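Local coordinates for glycoside hydrolase family 16 protein (PDB 6T2N) that probably hydrolyses internal beta-galactosidic linkages of mucin O-glycans as an endo-acting beta-galactosidase of glycoside hydrolase family 16, at residues N177-N185 against Y227-L238; P190-L199 against S210-L220. All coordinates share one frame; numbering follows the deposited sequence.

Contact 1: residues N177-N185 against Y227-L238; sequences NGEIDMLEN and YVMEWDKDSIKL
Ile-180, Met-182 and Leu-183 meet Tyr-227, Met-229, Ile-236 and Leu-238 in a buried layer between two sheets. The segment axes of strands 179-181 and 235-238 approach to 9.3 Å at 29°, so side chains rather than backbone hydrogen bonds join them.

The aliphatic packing centres on Ile-180, whose two branches part. With chi1 at -50°, CG2 lies anti to the backbone N, and Ile-180 CG2 settles against Leu-238 CD2 at 3.7 Å. The other branch runs out to Ile-180 CD1 and meets Ile-236 CD1 tip to tip, 4.2 Å away. The sulfur of Met-229, whose side chain crosses Ile-180 at about a right angle, lies against both branches. Leu-238 CD1 in turn rests on the carbonyl oxygen of Asp-181, at 3.7 Å.

Met-182 adds a second thioether. Its chain bends at the last torsion, laying CE along the Tyr-227 backbone near the carbonyl, while Met-182 SD lies 4.0 Å from Met-229 CB.

The aromatic contact belongs to Leu-183. Its CB sits over one face of the Tyr-227 ring in a CH-pi contact, 4.2 Å from the centroid and 15° off the normal, and Leu-183 CD2 covers the same ring toward the hydroxyl end, 3.9 Å from Tyr-227 CZ.

Asp-181 points away from this layer, and its OD2 is hydrogen-bonded to His-198 NE2 on the neighbouring strand 192-198. Met-182 and Leu-183 both face Ile-164, a classic beta bulge. In sequence, Glu-179, Asp-181 and Glu-184 fit the ExDxxE signature of family 16; in relatives its two glutamates are the nucleophile and the acid/base, probably so here. The contact thus joins the apolar side of strands 179-181 and 183-184, which carry the signature, to the second sheet of a beta-jelly-roll sandwich.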
loop_
_atom_site.group_PDB
_atom_site.type_symbol
_atom_site.label_atom_id
_atom_site.label_comp_id
_atom_site.label_asym_id
_atom_site.label_seq_id
_atom_site.Cartn_x
_atom_site.Cartn_y
_atom_site.Cartn_z
ATOM N N ASN A 177 -3.074 -13.396 6.242
ATOM C CA ASN A 177 -1.966 -13.386 5.257
ATOM C C ASN A 177 -0.848 -12.419 5.788
ATOM O O ASN A 177 0.301 -12.502 5.350
ATOM C CB ASN A 177 -2.494 -13.125 3.817
ATOM C CG ASN A 177 -3.133 -11.777 3.571
ATOM O OD1 ASN A 177 -4.077 -11.385 4.263
ATOM N ND2 ASN A 177 -2.662 -11.093 2.550
ATOM N N GLY A 178 -1.300 -11.311 6.394
ATOM C CA GLY A 178 -0.480 -10.097 6.667
ATOM C C GLY A 178 -0.734 -8.855 5.775
ATOM O O GLY A 178 -1.069 -8.967 4.584
ATOM N N GLU A 179 -0.524 -7.690 6.371
ATOM C CA GLU A 179 -0.679 -6.372 5.752
ATOM C C GLU A 179 0.261 -5.383 6.438
ATOM O O GLU A 179 0.152 -5.180 7.657
ATOM C CB GLU A 179 -2.120 -5.881 5.853
ATOM C CG GLU A 179 -2.419 -4.801 4.787
ATOM C CD GLU A 179 -3.698 -3.993 4.991
ATOM O OE1 GLU A 179 -4.804 -4.612 5.131
ATOM O OE2 GLU A 179 -3.569 -2.768 5.108
ATOM N N ILE A 180 1.089 -4.724 5.635
ATOM C CA ILE A 180 2.079 -3.680 6.041
ATOM C C ILE A 180 1.669 -2.372 5.359
ATOM O O ILE A 180 1.817 -2.282 4.144
ATOM C CB ILE A 180 3.488 -4.120 5.612
ATOM C CG1 ILE A 180 3.777 -5.552 6.053
ATOM C CG2 ILE A 180 4.551 -3.151 6.089
ATOM C CD1 ILE A 180 4.941 -6.136 5.325
ATOM N N ASP A 181 1.134 -1.450 6.143
ATOM C CA ASP A 181 0.668 -0.107 5.763
ATOM C C ASP A 181 1.791 0.904 6.015
ATOM O O ASP A 181 1.869 1.411 7.177
ATOM C CB ASP A 181 -0.552 0.216 6.634
ATOM C CG ASP A 181 -1.687 -0.819 6.503
ATOM O OD1 ASP A 181 -1.587 -1.653 5.574
ATOM O OD2 ASP A 181 -2.690 -0.692 7.255
ATOM N N MET A 182 2.647 1.185 5.017
ATOM C CA MET A 182 3.762 2.160 5.227
ATOM C C MET A 182 3.133 3.557 5.437
ATOM O O MET A 182 3.547 4.280 6.410
ATOM C CB MET A 182 4.810 2.147 4.101
ATOM C CG MET A 182 5.272 0.753 3.711
ATOM S SD MET A 182 6.480 0.644 2.318
ATOM C CE MET A 182 7.464 2.137 2.555
ATOM N N LEU A 183 2.109 3.892 4.634
ATOM C CA LEU A 183 1.359 5.167 4.777
ATOM C C LEU A 183 -0.145 4.953 4.646
ATOM O O LEU A 183 -0.576 4.349 3.648
ATOM C CB LEU A 183 1.816 6.166 3.712
ATOM C CG LEU A 183 0.853 7.328 3.450
ATOM C CD1 LEU A 183 0.814 8.267 4.647
ATOM C CD2 LEU A 183 1.249 8.076 2.193
ATOM N N GLU A 184 -0.878 5.535 5.590
ATOM C CA GLU A 184 -2.304 5.875 5.446
ATOM C C GLU A 184 -2.534 7.228 6.100
ATOM O O GLU A 184 -1.949 7.477 7.176
ATOM C CB GLU A 184 -3.139 4.789 6.084
ATOM C CG GLU A 184 -3.161 3.517 5.280
ATOM C CD GLU A 184 -3.872 2.428 6.036
ATOM O OE1 GLU A 184 -3.483 2.135 7.234
ATOM O OE2 GLU A 184 -4.842 1.941 5.480
ATOM N N ASN A 185 -3.316 8.083 5.445
ATOM C CA ASN A 185 -3.554 9.487 5.875
ATOM C C ASN A 185 -5.050 9.673 5.787
ATOM O O ASN A 185 -5.564 9.092 4.836
ATOM C CB ASN A 185 -2.795 10.438 4.947
ATOM C CG ASN A 185 -3.009 11.906 5.239
ATOM O OD1 ASN A 185 -2.654 12.412 6.308
ATOM N ND2 ASN A 185 -3.594 12.595 4.273
ATOM N N TYR A 227 8.935 7.306 2.506
ATOM C CA TYR A 227 8.316 6.289 3.385
ATOM C C TYR A 227 9.194 5.052 3.236
ATOM O O TYR A 227 9.465 4.665 2.128
ATOM C CB TYR A 227 6.839 6.124 3.010
ATOM C CG TYR A 227 5.998 7.364 3.198
ATOM C CD1 TYR A 227 5.509 7.739 4.438
ATOM C CD2 TYR A 227 5.710 8.199 2.132
ATOM C CE1 TYR A 227 4.755 8.893 4.620
ATOM C CE2 TYR A 227 4.965 9.365 2.296
ATOM C CZ TYR A 227 4.476 9.722 3.545
ATOM O OH TYR A 227 3.740 10.872 3.693
ATOM N N VAL A 228 9.710 4.524 4.328
ATOM C CA VAL A 228 10.783 3.483 4.308
ATOM C C VAL A 228 10.444 2.291 5.222
ATOM O O VAL A 228 10.198 2.449 6.475
ATOM C CB VAL A 228 12.113 4.088 4.767
ATOM C CG1 VAL A 228 13.265 3.144 4.452
ATOM C CG2 VAL A 228 12.309 5.508 4.213
ATOM N N MET A 229 10.485 1.112 4.629
ATOM C CA MET A 229 10.308 -0.139 5.372
ATOM C C MET A 229 11.630 -0.918 5.311
ATOM O O MET A 229 11.988 -1.376 4.227
ATOM C CB MET A 229 9.183 -0.951 4.738
ATOM C CG MET A 229 9.107 -2.315 5.344
ATOM S SD MET A 229 7.932 -3.450 4.598
ATOM C CE MET A 229 8.802 -3.837 3.083
ATOM N N GLU A 230 12.343 -1.076 6.431
ATOM C CA GLU A 230 13.420 -2.111 6.591
ATOM C C GLU A 230 12.769 -3.386 7.164
ATOM O O GLU A 230 11.893 -3.236 8.049
ATOM C CB GLU A 230 14.574 -1.581 7.457
ATOM C CG GLU A 230 15.530 -0.630 6.747
ATOM C CD GLU A 230 16.749 -0.137 7.524
ATOM O OE1 GLU A 230 16.740 -0.213 8.776
ATOM O OE2 GLU A 230 17.727 0.308 6.878
ATOM N N TRP A 231 13.176 -4.577 6.693
ATOM C CA TRP A 231 12.501 -5.885 6.941
ATOM C C TRP A 231 13.526 -7.025 6.861
ATOM O O TRP A 231 14.011 -7.306 5.760
ATOM C CB TRP A 231 11.359 -6.035 5.917
ATOM C CG TRP A 231 10.606 -7.332 5.871
ATOM C CD1 TRP A 231 10.443 -8.214 6.890
ATOM C CD2 TRP A 231 9.851 -7.870 4.773
ATOM N NE1 TRP A 231 9.662 -9.264 6.499
ATOM C CE2 TRP A 231 9.292 -9.085 5.198
ATOM C CE3 TRP A 231 9.600 -7.470 3.460
ATOM C CZ2 TRP A 231 8.499 -9.884 4.374
ATOM C CZ3 TRP A 231 8.810 -8.256 2.638
ATOM C CH2 TRP A 231 8.257 -9.448 3.096
ATOM N N ASP A 232 13.916 -7.567 8.016
ATOM C CA ASP A 232 14.532 -8.903 8.227
ATOM C C ASP A 232 13.489 -9.971 8.553
ATOM O O ASP A 232 12.314 -9.650 8.754
ATOM C CB ASP A 232 15.224 -8.934 9.566
ATOM C CG ASP A 232 16.475 -8.011 9.749
ATOM O OD1 ASP A 232 17.530 -8.255 9.073
ATOM O OD2 ASP A 232 16.414 -7.203 10.713
ATOM N N LYS A 233 13.961 -11.181 8.792
ATOM C CA LYS A 233 13.205 -12.249 9.485
ATOM C C LYS A 233 13.133 -12.084 11.053
ATOM O O LYS A 233 12.407 -12.986 11.620
ATOM C CB LYS A 233 13.992 -13.538 9.445
ATOM C CG LYS A 233 15.139 -13.492 10.451
ATOM C CD LYS A 233 16.149 -14.628 10.335
ATOM C CE LYS A 233 17.495 -14.218 10.861
ATOM N NZ LYS A 233 18.108 -15.380 11.498
ATOM N N ASP A 234 13.715 -10.966 11.553
ATOM C CA ASP A 234 13.630 -10.664 13.001
ATOM C C ASP A 234 12.764 -9.427 13.303
ATOM O O ASP A 234 12.132 -9.449 14.410
ATOM C CB ASP A 234 15.018 -10.497 13.594
ATOM C CG ASP A 234 15.681 -11.816 13.962
ATOM O OD1 ASP A 234 15.077 -12.626 14.724
ATOM O OD2 ASP A 234 16.791 -12.039 13.482
ATOM N N SER A 235 12.719 -8.403 12.421
ATOM C CA SER A 235 11.820 -7.221 12.595
ATOM C C SER A 235 11.356 -6.574 11.275
ATOM O O SER A 235 11.988 -6.789 10.221
ATOM C CB SER A 235 12.479 -6.181 13.458
ATOM O OG SER A 235 13.619 -5.669 12.791
ATOM N N ILE A 236 10.301 -5.750 11.377
ATOM C CA ILE A 236 9.937 -4.699 10.397
ATOM C C ILE A 236 9.872 -3.316 11.064
ATOM O O ILE A 236 9.135 -3.152 12.050
ATOM C CB ILE A 236 8.618 -5.021 9.719
ATOM C CG1 ILE A 236 8.604 -6.443 9.185
ATOM C CG2 ILE A 236 8.378 -4.014 8.595
ATOM C CD1 ILE A 236 7.255 -6.861 8.715
ATOM N N LYS A 237 10.626 -2.368 10.490
ATOM C CA LYS A 237 10.629 -0.917 10.797
ATOM C C LYS A 237 9.843 -0.245 9.674
ATOM O O LYS A 237 10.121 -0.600 8.540
ATOM C CB LYS A 237 12.063 -0.359 10.841
ATOM C CG LYS A 237 12.848 -0.631 12.118
ATOM C CD LYS A 237 14.309 -1.106 11.944
ATOM C CE LYS A 237 14.750 -2.090 13.034
ATOM N NZ LYS A 237 16.224 -2.283 13.141
ATOM N N LEU A 238 8.894 0.641 10.017
ATOM C CA LEU A 238 8.152 1.575 9.131
ATOM C C LEU A 238 8.462 3.005 9.549
ATOM O O LEU A 238 8.043 3.441 10.654
ATOM C CB LEU A 238 6.653 1.336 9.250
ATOM C CG LEU A 238 6.203 -0.067 8.874
ATOM C CD1 LEU A 238 4.703 -0.149 8.926
ATOM C CD2 LEU A 238 6.665 -0.511 7.504
#

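Contact 2: residues P190-L199 against S210-L220; sequences PDVVYSTFHL and SRGGTVKIENL
Asp-191 turns its carboxylate toward the backbone of 219-220. Asp-191 OD1 accepts from Leu-220 N at 3.2 Å, met from 50° out of the carboxylate plane, and OD2 takes a weak bond from Asn-219 N. The Asp-191 carbonyl O adds a bond from Ile-217 N (2.7 Å), so one residue grips the turn that follows strand 211-216.

Beside it, Val-193 and Leu-220 cross at about a right angle, with Val-193 CG2 3.8 Å from Leu-220 CD2. Chi1 of 180° puts this CG2 branch beside the Val-193 backbone N, where it can reach Leu-220. Both residues also pack on Tyr-227 of the facing sheet.

Farther along, the Phe-197 ring presents its edge to the Arg-211 carbonyl oxygen, which also receives the straight Phe-197 N bond (2.7 Å). Phe-197 lies on the same face as Val-193, against Ile-236 and Leu-238. On the other face the Val-192 and Thr-214 side chains pass at a slant, Val-192 CG1 4.0 Å from Thr-214 CB, and Thr-196 OG1 sits over Gly-212 CA. His-198 ND1 lies near Ser-210 CB but is hydrogen-bonded to Asp-208.

Six antiparallel pairs, hydrogen-bonded and non-hydrogen-bonded by turns, make this a long-looped beta hairpin at the margin of one sheet of the sandwich.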
loop_
_atom_site.group_PDB
_atom_site.type_symbol
_atom_site.label_atom_id
_atom_site.label_comp_id
_atom_site.label_asym_id
_atom_site.label_seq_id
_atom_site.Cartn_x
_atom_site.Cartn_y
_atom_site.Cartn_z
ATOM N N PRO A 190 -5.095 15.415 8.710
ATOM C CA PRO A 190 -4.305 15.373 7.475
ATOM C C PRO A 190 -2.786 15.541 7.622
ATOM O O PRO A 190 -2.109 15.299 6.635
ATOM C CB PRO A 190 -4.818 16.590 6.696
ATOM C CG PRO A 190 -5.201 17.580 7.771
ATOM C CD PRO A 190 -5.643 16.759 8.963
ATOM N N ASP A 191 -2.310 15.978 8.798
ATOM C CA ASP A 191 -0.857 16.049 9.132
ATOM C C ASP A 191 -0.381 14.748 9.825
ATOM O O ASP A 191 0.817 14.630 10.141
ATOM C CB ASP A 191 -0.563 17.298 9.974
ATOM C CG ASP A 191 -0.593 18.598 9.181
ATOM O OD1 ASP A 191 -0.611 18.493 7.941
ATOM O OD2 ASP A 191 -0.593 19.712 9.818
ATOM N N VAL A 192 -1.275 13.790 10.054
ATOM C CA VAL A 192 -0.923 12.517 10.731
ATOM C C VAL A 192 -0.724 11.427 9.681
ATOM O O VAL A 192 -1.691 11.162 8.880
ATOM C CB VAL A 192 -1.992 12.091 11.747
ATOM C CG1 VAL A 192 -1.617 10.762 12.391
ATOM C CG2 VAL A 192 -2.254 13.150 12.802
ATOM N N VAL A 193 0.447 10.790 9.782
ATOM C CA VAL A 193 0.858 9.514 9.124
ATOM C C VAL A 193 0.605 8.347 10.087
ATOM O O VAL A 193 1.241 8.343 11.193
ATOM C CB VAL A 193 2.358 9.519 8.758
ATOM C CG1 VAL A 193 2.773 8.224 8.091
ATOM C CG2 VAL A 193 2.762 10.691 7.880
ATOM N N TYR A 194 -0.224 7.386 9.646
ATOM C CA TYR A 194 -0.449 6.047 10.233
ATOM C C TYR A 194 0.375 5.005 9.493
ATOM O O TYR A 194 0.183 4.871 8.301
ATOM C CB TYR A 194 -1.911 5.641 10.070
ATOM C CG TYR A 194 -2.858 6.418 10.944
ATOM C CD1 TYR A 194 -3.369 7.646 10.541
ATOM C CD2 TYR A 194 -3.231 5.941 12.194
ATOM C CE1 TYR A 194 -4.212 8.387 11.361
ATOM C CE2 TYR A 194 -4.075 6.669 13.020
ATOM C CZ TYR A 194 -4.569 7.899 12.609
ATOM O OH TYR A 194 -5.408 8.611 13.426
ATOM N N SER A 195 1.230 4.261 10.187
ATOM C CA SER A 195 1.846 2.986 9.725
ATOM C C SER A 195 1.436 1.867 10.687
ATOM O O SER A 195 1.250 2.149 11.909
ATOM C CB SER A 195 3.310 3.112 9.626
ATOM O OG SER A 195 3.650 4.459 9.306
ATOM N N THR A 196 1.127 0.696 10.128
ATOM C CA THR A 196 0.143 -0.241 10.732
ATOM C C THR A 196 0.397 -1.627 10.138
ATOM O O THR A 196 0.671 -1.712 8.948
ATOM C CB THR A 196 -1.291 0.323 10.646
ATOM O OG1 THR A 196 -1.453 1.522 11.416
ATOM C CG2 THR A 196 -2.344 -0.592 11.221
ATOM N N PHE A 197 0.452 -2.644 11.012
ATOM C CA PHE A 197 0.583 -4.079 10.657
ATOM C C PHE A 197 -0.707 -4.798 11.049
ATOM O O PHE A 197 -1.338 -4.406 12.054
ATOM C CB PHE A 197 1.792 -4.656 11.370
ATOM C CG PHE A 197 3.069 -3.932 10.942
ATOM C CD1 PHE A 197 3.786 -4.359 9.899
ATOM C CD2 PHE A 197 3.600 -2.939 11.795
ATOM C CE1 PHE A 197 5.037 -3.827 9.707
ATOM C CE2 PHE A 197 4.860 -2.414 11.604
ATOM C CZ PHE A 197 5.579 -2.867 10.562
ATOM N N HIS A 198 -1.149 -5.725 10.212
ATOM C CA HIS A 198 -2.466 -6.385 10.366
ATOM C C HIS A 198 -2.122 -7.831 10.187
ATOM O O HIS A 198 -1.274 -8.119 9.298
ATOM C CB HIS A 198 -3.528 -6.015 9.300
ATOM C CG HIS A 198 -3.957 -4.588 9.236
ATOM N ND1 HIS A 198 -5.009 -4.106 9.984
ATOM C CD2 HIS A 198 -3.473 -3.545 8.536
ATOM C CE1 HIS A 198 -5.163 -2.832 9.752
ATOM N NE2 HIS A 198 -4.223 -2.460 8.872
ATOM N N LEU A 199 -2.755 -8.659 11.004
ATOM C CA LEU A 199 -2.397 -10.085 11.256
ATOM C C LEU A 199 -3.326 -10.635 12.319
ATOM O O LEU A 199 -3.935 -9.838 13.090
ATOM C CB LEU A 199 -0.945 -10.255 11.707
ATOM C CG LEU A 199 -0.560 -9.904 13.139
ATOM C CD1 LEU A 199 0.759 -10.593 13.374
ATOM C CD2 LEU A 199 -0.378 -8.416 13.411
ATOM N N SER A 210 -4.213 -5.886 14.971
ATOM C CA SER A 210 -3.331 -4.927 14.277
ATOM C C SER A 210 -2.464 -4.242 15.333
ATOM O O SER A 210 -2.831 -4.237 16.515
ATOM C CB SER A 210 -4.132 -3.963 13.451
ATOM O OG SER A 210 -4.717 -2.986 14.300
ATOM N N ARG A 211 -1.310 -3.762 14.913
ATOM C CA ARG A 211 -0.382 -2.921 15.700
ATOM C C ARG A 211 -0.005 -1.752 14.803
ATOM O O ARG A 211 0.308 -2.025 13.631
ATOM C CB ARG A 211 0.832 -3.764 16.073
ATOM C CG ARG A 211 0.524 -5.248 16.234
ATOM C CD ARG A 211 1.651 -5.927 16.983
ATOM N NE ARG A 211 1.521 -7.373 16.958
ATOM C CZ ARG A 211 2.462 -8.231 17.364
ATOM N NH1 ARG A 211 3.594 -7.774 17.868
ATOM N NH2 ARG A 211 2.269 -9.541 17.290
ATOM N N GLY A 212 -0.140 -0.515 15.269
ATOM C CA GLY A 212 0.159 0.651 14.422
ATOM C C GLY A 212 0.664 1.799 15.246
ATOM O O GLY A 212 0.325 1.883 16.390
ATOM N N GLY A 213 1.486 2.654 14.676
ATOM C CA GLY A 213 1.874 3.927 15.301
ATOM C C GLY A 213 1.516 5.071 14.388
ATOM O O GLY A 213 0.879 4.816 13.371
ATOM N N THR A 214 1.898 6.273 14.779
ATOM C CA THR A 214 1.545 7.555 14.144
ATOM C C THR A 214 2.746 8.493 14.290
ATOM O O THR A 214 3.375 8.473 15.348
ATOM C CB THR A 214 0.291 8.151 14.803
ATOM O OG1 THR A 214 0.591 9.151 15.792
ATOM C CG2 THR A 214 -0.550 7.094 15.464
ATOM N N VAL A 215 3.049 9.306 13.286
ATOM C CA VAL A 215 3.743 10.606 13.530
ATOM C C VAL A 215 2.913 11.716 12.872
ATOM O O VAL A 215 2.242 11.453 11.829
ATOM C CB VAL A 215 5.211 10.601 13.069
ATOM C CG1 VAL A 215 5.938 9.399 13.611
ATOM C CG2 VAL A 215 5.354 10.644 11.562
ATOM N N LYS A 216 2.898 12.878 13.528
ATOM C CA LYS A 216 2.384 14.158 12.996
ATOM C C LYS A 216 3.548 14.798 12.238
ATOM O O LYS A 216 4.617 14.941 12.829
ATOM C CB LYS A 216 1.846 15.039 14.131
ATOM C CG LYS A 216 1.028 16.244 13.675
ATOM C CD LYS A 216 -0.077 16.734 14.627
ATOM C CE LYS A 216 -1.207 17.452 13.895
ATOM N NZ LYS A 216 -1.655 18.703 14.565
ATOM N N ILE A 217 3.372 15.105 10.954
ATOM C CA ILE A 217 4.255 16.060 10.228
ATOM C C ILE A 217 3.427 17.307 9.871
ATOM O O ILE A 217 2.375 17.161 9.262
ATOM C CB ILE A 217 4.888 15.349 9.031
ATOM C CG1 ILE A 217 5.865 14.291 9.513
ATOM C CG2 ILE A 217 5.581 16.333 8.109
ATOM C CD1 ILE A 217 6.330 13.359 8.422
ATOM N N GLU A 218 3.860 18.499 10.274
ATOM C CA GLU A 218 3.054 19.736 10.100
ATOM C C GLU A 218 3.101 20.179 8.631
ATOM O O GLU A 218 4.193 20.160 8.050
ATOM C CB GLU A 218 3.530 20.810 11.062
ATOM C CG GLU A 218 2.476 21.218 12.063
ATOM C CD GLU A 218 2.813 22.616 12.553
ATOM O OE1 GLU A 218 3.914 22.799 13.125
ATOM O OE2 GLU A 218 2.028 23.537 12.285
ATOM N N ASN A 219 1.939 20.512 8.055
ATOM C CA ASN A 219 1.705 20.682 6.591
ATOM C C ASN A 219 2.393 19.552 5.796
ATOM O O ASN A 219 3.418 19.786 5.152
ATOM C CB ASN A 219 2.137 22.081 6.162
ATOM C CG ASN A 219 1.791 23.157 7.174
ATOM O OD1 ASN A 219 2.657 23.635 7.894
ATOM N ND2 ASN A 219 0.533 23.557 7.228
ATOM N N LEU A 220 1.845 18.345 5.844
ATOM C CA LEU A 220 2.495 17.119 5.313
ATOM C C LEU A 220 2.235 17.052 3.806
ATOM O O LEU A 220 2.913 16.262 3.049
ATOM C CB LEU A 220 1.888 15.941 6.087
ATOM C CG LEU A 220 1.976 14.559 5.452
ATOM C CD1 LEU A 220 3.398 14.033 5.523
ATOM C CD2 LEU A 220 0.999 13.609 6.126
#

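Overall arrangement
The two contacts have centres about 12 Å apart and are nested along the chain: 177-185 comes first, then the paired segments 190-199 and 210-220 of contact 2, and lastly 227-238. Strands 179-181 and 192-198 are antiparallel neighbours in one sheet, so contact 2 extends that sheet outward to strand 211-216, whereas contact 1 crosses to the opposing sheet. The two touch directly through a probable backbone hydrogen bond from Asp-181 N to Thr-196 O. The segment carrying the family 16 signature, which probably holds the catalytic residues as in relatives, is thus paired on one side with strand 192-198 and packed on the facing sheet.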